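Side-chain contacts in arsenate Reductase (Corynebacterium glutamicum, PDB 3T38), which probably reduces arsenate to arsenite with thioredoxin as its redox partner, on a low molecular weight tyrosine phosphatase fold: residues Pro82-Ile87 with Lys206-Ser211; Ser132-Asn137 with Ile193-Asp198. All coordinates share one frame; numbering follows the deposited sequence.

Interaction 1 of 2, residues Pro82-Ile87 with Lys206-Ser211; sequences PQVLFI and KSIQLS
Val84 and Ile208 reach for each other tip to tip, the CG2 methyl of Val84 lying 4.0 Å from CD1 of Ile208. This is the tighter part of a small, wholly apolar contact between the first strand of the sheet and the last turns of the C-terminal helix. Ile208 bridges the gap because its longer branch runs out straight: CG1 stands anti to the carbonyl carbon and chi2 is 179°, so the CG1-CD1 arm is extended and its end methyl meets Val84. Its shorter branch, CG2, is turned instead to the proline ring, where Pro82 CG lies 4.3 Å away. One isoleucine thus serves two neighbours, a methyl to each. Val84, beta-branched and compact, suits a buried strand position; besides Ile208 it touches Leu102 of helix 94-106 and Ile158 of the adjoining strand, while Ile208 also rests on Tyr156. Pro82 lies at the looser end. It comes just before strand 83-88 begins, is partly exposed, and meets Ile208 only at a comfortable van der Waals separation, with Gln212, just past the helix, touching it as well. The rest of the helix end is the solvent side: Lys206, Gln209 and Leu210 are exposed, as is Ser211, whose OG nevertheless hydrogen-bonds with the hydroxyl of Tyr156. No hydrogen bond links the two segments, which bury 97 Å² in all, so hydrophobic contact alone joins them here. The polar side chain of Gln83 belongs to another neighbourhood, where its OE1 accepts a hydrogen bond from Arg113. A helix laid by apolar side chains against a parallel four-stranded sheet of order 2-1-3-4 is the alpha/beta architecture of the low molecular weight tyrosine phosphatase fold.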
# COMPACT_ATOMS: atom_id res chain seq x y z
N PRO A 82 -15.35 16.86 12.13
CA PRO A 82 -14.75 16.94 10.78
C PRO A 82 -13.46 16.16 10.69
O PRO A 82 -12.68 16.15 11.63
CB PRO A 82 -14.45 18.43 10.60
CG PRO A 82 -15.48 19.12 11.51
CD PRO A 82 -15.67 18.19 12.69
N GLN A 83 -13.25 15.54 9.54
CA GLN A 83 -12.13 14.66 9.27
C GLN A 83 -11.33 15.29 8.13
O GLN A 83 -11.86 15.54 7.06
CB GLN A 83 -12.66 13.33 8.84
CG GLN A 83 -13.87 12.75 9.75
CD GLN A 83 -13.35 11.91 10.92
OE1 GLN A 83 -12.53 11.00 10.72
NE2 GLN A 83 -13.79 12.20 12.11
N VAL A 84 -10.05 15.56 8.35
CA VAL A 84 -9.23 16.23 7.34
C VAL A 84 -8.02 15.38 6.99
O VAL A 84 -7.44 14.72 7.89
CB VAL A 84 -8.78 17.56 7.88
CG1 VAL A 84 -7.89 18.30 6.90
CG2 VAL A 84 -10.00 18.41 8.33
N LEU A 85 -7.66 15.36 5.70
CA LEU A 85 -6.56 14.60 5.23
C LEU A 85 -5.59 15.49 4.41
O LEU A 85 -6.02 16.17 3.47
CB LEU A 85 -7.07 13.44 4.37
CG LEU A 85 -5.93 12.71 3.62
CD1 LEU A 85 -5.05 11.83 4.52
CD2 LEU A 85 -6.38 11.91 2.46
N PHE A 86 -4.29 15.44 4.73
CA PHE A 86 -3.25 16.12 3.92
C PHE A 86 -2.41 15.07 3.20
O PHE A 86 -2.11 14.03 3.80
CB PHE A 86 -2.34 17.03 4.77
CG PHE A 86 -3.11 18.10 5.50
CD1 PHE A 86 -3.66 17.83 6.79
CD2 PHE A 86 -3.36 19.34 4.90
CE1 PHE A 86 -4.40 18.83 7.48
CE2 PHE A 86 -4.11 20.36 5.59
CZ PHE A 86 -4.64 20.10 6.85
N ILE A 87 -2.02 15.35 1.96
CA ILE A 87 -1.35 14.38 1.10
C ILE A 87 -0.22 15.12 0.38
O ILE A 87 -0.51 16.13 -0.22
CB ILE A 87 -2.34 13.80 0.00
CG1 ILE A 87 -3.57 13.14 0.66
CG2 ILE A 87 -1.63 12.74 -0.91
CD1 ILE A 87 -4.56 12.65 -0.29
N LYS A 206 -10.03 28.56 10.56
CA LYS A 206 -11.10 29.56 10.63
C LYS A 206 -12.26 29.11 9.77
O LYS A 206 -13.40 29.10 10.21
CB LYS A 206 -10.59 30.96 10.27
CG LYS A 206 -9.63 31.61 11.33
CD LYS A 206 -8.76 32.80 10.75
CE LYS A 206 -7.98 33.56 11.81
NZ LYS A 206 -8.70 34.84 12.26
N SER A 207 -11.96 28.68 8.55
CA SER A 207 -13.05 28.30 7.64
C SER A 207 -13.86 27.07 8.10
O SER A 207 -15.09 27.07 8.05
CB SER A 207 -12.55 28.19 6.21
OG SER A 207 -13.41 27.39 5.46
N ILE A 208 -13.16 26.04 8.57
CA ILE A 208 -13.78 24.89 9.14
C ILE A 208 -14.70 25.22 10.31
O ILE A 208 -15.83 24.77 10.32
CB ILE A 208 -12.71 23.83 9.61
CG1 ILE A 208 -11.91 23.30 8.41
CG2 ILE A 208 -13.37 22.72 10.47
CD1 ILE A 208 -10.82 22.28 8.80
N GLN A 209 -14.20 25.96 11.30
CA GLN A 209 -15.02 26.42 12.43
C GLN A 209 -16.31 27.11 12.03
O GLN A 209 -17.37 26.83 12.60
CB GLN A 209 -14.23 27.41 13.28
CG GLN A 209 -13.47 26.78 14.38
CD GLN A 209 -12.61 27.79 15.12
OE1 GLN A 209 -11.79 28.48 14.51
NE2 GLN A 209 -12.79 27.89 16.44
N LEU A 210 -16.22 28.03 11.09
CA LEU A 210 -17.38 28.71 10.54
C LEU A 210 -18.33 27.73 9.82
O LEU A 210 -19.52 27.74 10.07
CB LEU A 210 -16.95 29.78 9.54
CG LEU A 210 -16.65 31.16 10.11
CD1 LEU A 210 -15.52 31.89 9.30
CD2 LEU A 210 -17.98 31.98 10.19
N SER A 211 -17.80 26.88 8.94
CA SER A 211 -18.68 26.05 8.12
C SER A 211 -19.50 25.00 8.90
O SER A 211 -20.56 24.62 8.43
CB SER A 211 -17.94 25.49 6.90
OG SER A 211 -16.98 24.53 7.28

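Interaction 2 of 2, residues Ser132-Asn137 with Ile193-Asp198; sequences SERGVN and IIEEID
A salt bridge from Arg134 to Asp198 dominates this contact: NH2 of the arginine donates to OD2 at 2.9 Å, with an N-H...O angle of 154°. It spans from the Schellman motif that ends helix 125-133, in which Gly135 is the C-prime residue with positive phi, to the C-terminal helix of this phosphatase-like fold. The two flat groups are far from coplanar, their planes 77° apart. The oxygen is met from above the carboxylate plane and lies at the guanidinium edge, slightly tilted from its plane; one hydrogen bond joins the two groups. Asp198 is buried, and its other oxygen, OD1, is hydrogen-bonded to the hydroxyl of Tyr105, a residue that Arg134 also touches; both carboxylate oxygens therefore have partners, and the arginine's positive charge probably helps to stabilise the buried anion. Further out, Glu195 adds a looser attraction. Its CB points away from the arginine, but a bend at chi2 (-89°) brings OE1 back to 4.0 Å from Arg134 NH1, beyond salt-bridge range. Arginine suits its place because its long chain can span the gap between the backbones, and a bend at chi3 turns the guanidinium at its end. The apolar packing is slight: buried Ile194, which also leans on Ile97 of helix 94-106, approaches the guanidinium obliquely, with its CG2 methyl 4.3 Å from Arg134 NH1.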
# COMPACT_ATOMS: atom_id res chain seq x y z
N SER A 132 9.05 21.17 16.93
CA SER A 132 9.48 21.12 18.34
C SER A 132 9.88 22.46 18.97
O SER A 132 9.45 22.75 20.08
CB SER A 132 10.61 20.11 18.50
OG SER A 132 11.01 20.11 19.84
N GLU A 133 10.66 23.28 18.25
CA GLU A 133 11.18 24.57 18.75
C GLU A 133 10.12 25.60 19.04
O GLU A 133 10.40 26.61 19.67
CB GLU A 133 12.07 25.26 17.73
CG GLU A 133 13.34 24.56 17.37
CD GLU A 133 14.25 25.46 16.55
OE1 GLU A 133 14.83 24.98 15.54
OE2 GLU A 133 14.38 26.66 16.92
N ARG A 134 8.93 25.39 18.50
CA ARG A 134 7.85 26.35 18.63
C ARG A 134 6.67 25.65 19.27
O ARG A 134 5.53 26.09 19.13
CB ARG A 134 7.45 26.96 17.28
CG ARG A 134 6.86 25.96 16.30
CD ARG A 134 6.54 26.63 14.99
NE ARG A 134 5.16 27.05 14.98
CZ ARG A 134 4.63 27.91 14.13
NH1 ARG A 134 5.42 28.47 13.19
NH2 ARG A 134 3.33 28.23 14.24
N GLY A 135 6.96 24.57 19.98
CA GLY A 135 5.98 23.90 20.82
C GLY A 135 4.84 23.24 20.10
O GLY A 135 3.71 23.28 20.59
N VAL A 136 5.09 22.63 18.95
CA VAL A 136 4.03 21.91 18.27
C VAL A 136 4.34 20.41 18.36
O VAL A 136 5.36 19.97 17.83
CB VAL A 136 3.85 22.30 16.79
CG1 VAL A 136 2.89 21.27 16.08
CG2 VAL A 136 3.32 23.73 16.65
N ASN A 137 3.43 19.67 19.00
CA ASN A 137 3.53 18.23 19.14
C ASN A 137 3.43 17.49 17.79
O ASN A 137 2.54 17.76 16.95
CB ASN A 137 2.49 17.71 20.12
CG ASN A 137 2.36 18.58 21.39
OD1 ASN A 137 3.34 19.13 21.93
ND2 ASN A 137 1.12 18.69 21.89
N ILE A 193 8.63 27.06 4.19
CA ILE A 193 7.51 26.16 3.93
C ILE A 193 6.61 26.03 5.20
O ILE A 193 5.42 26.02 5.11
CB ILE A 193 8.04 24.74 3.49
CG1 ILE A 193 8.76 24.81 2.15
CG2 ILE A 193 6.89 23.70 3.37
CD1 ILE A 193 9.55 23.53 1.87
N ILE A 194 7.21 25.88 6.38
CA ILE A 194 6.44 25.80 7.63
C ILE A 194 5.59 27.06 7.81
O ILE A 194 4.40 26.96 8.08
CB ILE A 194 7.35 25.44 8.84
CG1 ILE A 194 7.78 23.97 8.70
CG2 ILE A 194 6.66 25.62 10.15
CD1 ILE A 194 8.87 23.42 9.69
N GLU A 195 6.18 28.23 7.53
CA GLU A 195 5.49 29.53 7.62
C GLU A 195 4.39 29.67 6.61
O GLU A 195 3.35 30.17 6.93
CB GLU A 195 6.44 30.70 7.37
CG GLU A 195 7.73 30.57 8.09
CD GLU A 195 7.68 31.18 9.47
OE1 GLU A 195 6.69 30.84 10.21
OE2 GLU A 195 8.62 31.98 9.79
N GLU A 196 4.65 29.26 5.36
CA GLU A 196 3.59 29.36 4.36
C GLU A 196 2.43 28.41 4.70
O GLU A 196 1.28 28.78 4.61
CB GLU A 196 4.12 29.13 2.96
CG GLU A 196 2.98 28.89 1.97
CD GLU A 196 3.44 28.86 0.53
OE1 GLU A 196 4.64 28.53 0.28
OE2 GLU A 196 2.59 29.17 -0.36
N ILE A 197 2.75 27.20 5.13
CA ILE A 197 1.73 26.27 5.44
C ILE A 197 0.89 26.72 6.65
O ILE A 197 -0.34 26.64 6.62
CB ILE A 197 2.35 24.89 5.69
CG1 ILE A 197 2.88 24.30 4.35
CG2 ILE A 197 1.35 23.94 6.43
CD1 ILE A 197 3.81 23.02 4.63
N ASP A 198 1.56 27.22 7.70
CA ASP A 198 0.89 27.77 8.87
C ASP A 198 -0.13 28.85 8.49
O ASP A 198 -1.30 28.77 8.90
CB ASP A 198 1.93 28.37 9.84
CG ASP A 198 1.35 28.60 11.25
OD1 ASP A 198 0.29 28.00 11.64
OD2 ASP A 198 1.96 29.38 11.99

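Overall arrangement
From the N terminus, the chain first passes through helices 10-24, 31-49 and 55-73, then reaches strand 83-88, where interaction 1 opens. Helix 94-106, strand 111-116 and helix 125-133 follow, and the end of that last helix opens interaction 2. Strands 156-159 and 173-176 complete the sheet before helix 190-211 closes both loops: residues 193-198 close the inner one, and residues 206-211 the outer one. Interaction 2 is therefore nested within interaction 1. One helix serves both, joined near its start to the end of helix 125-133 and near its finish to the first strand. Their centres lie 18 Å apart, and they do not touch.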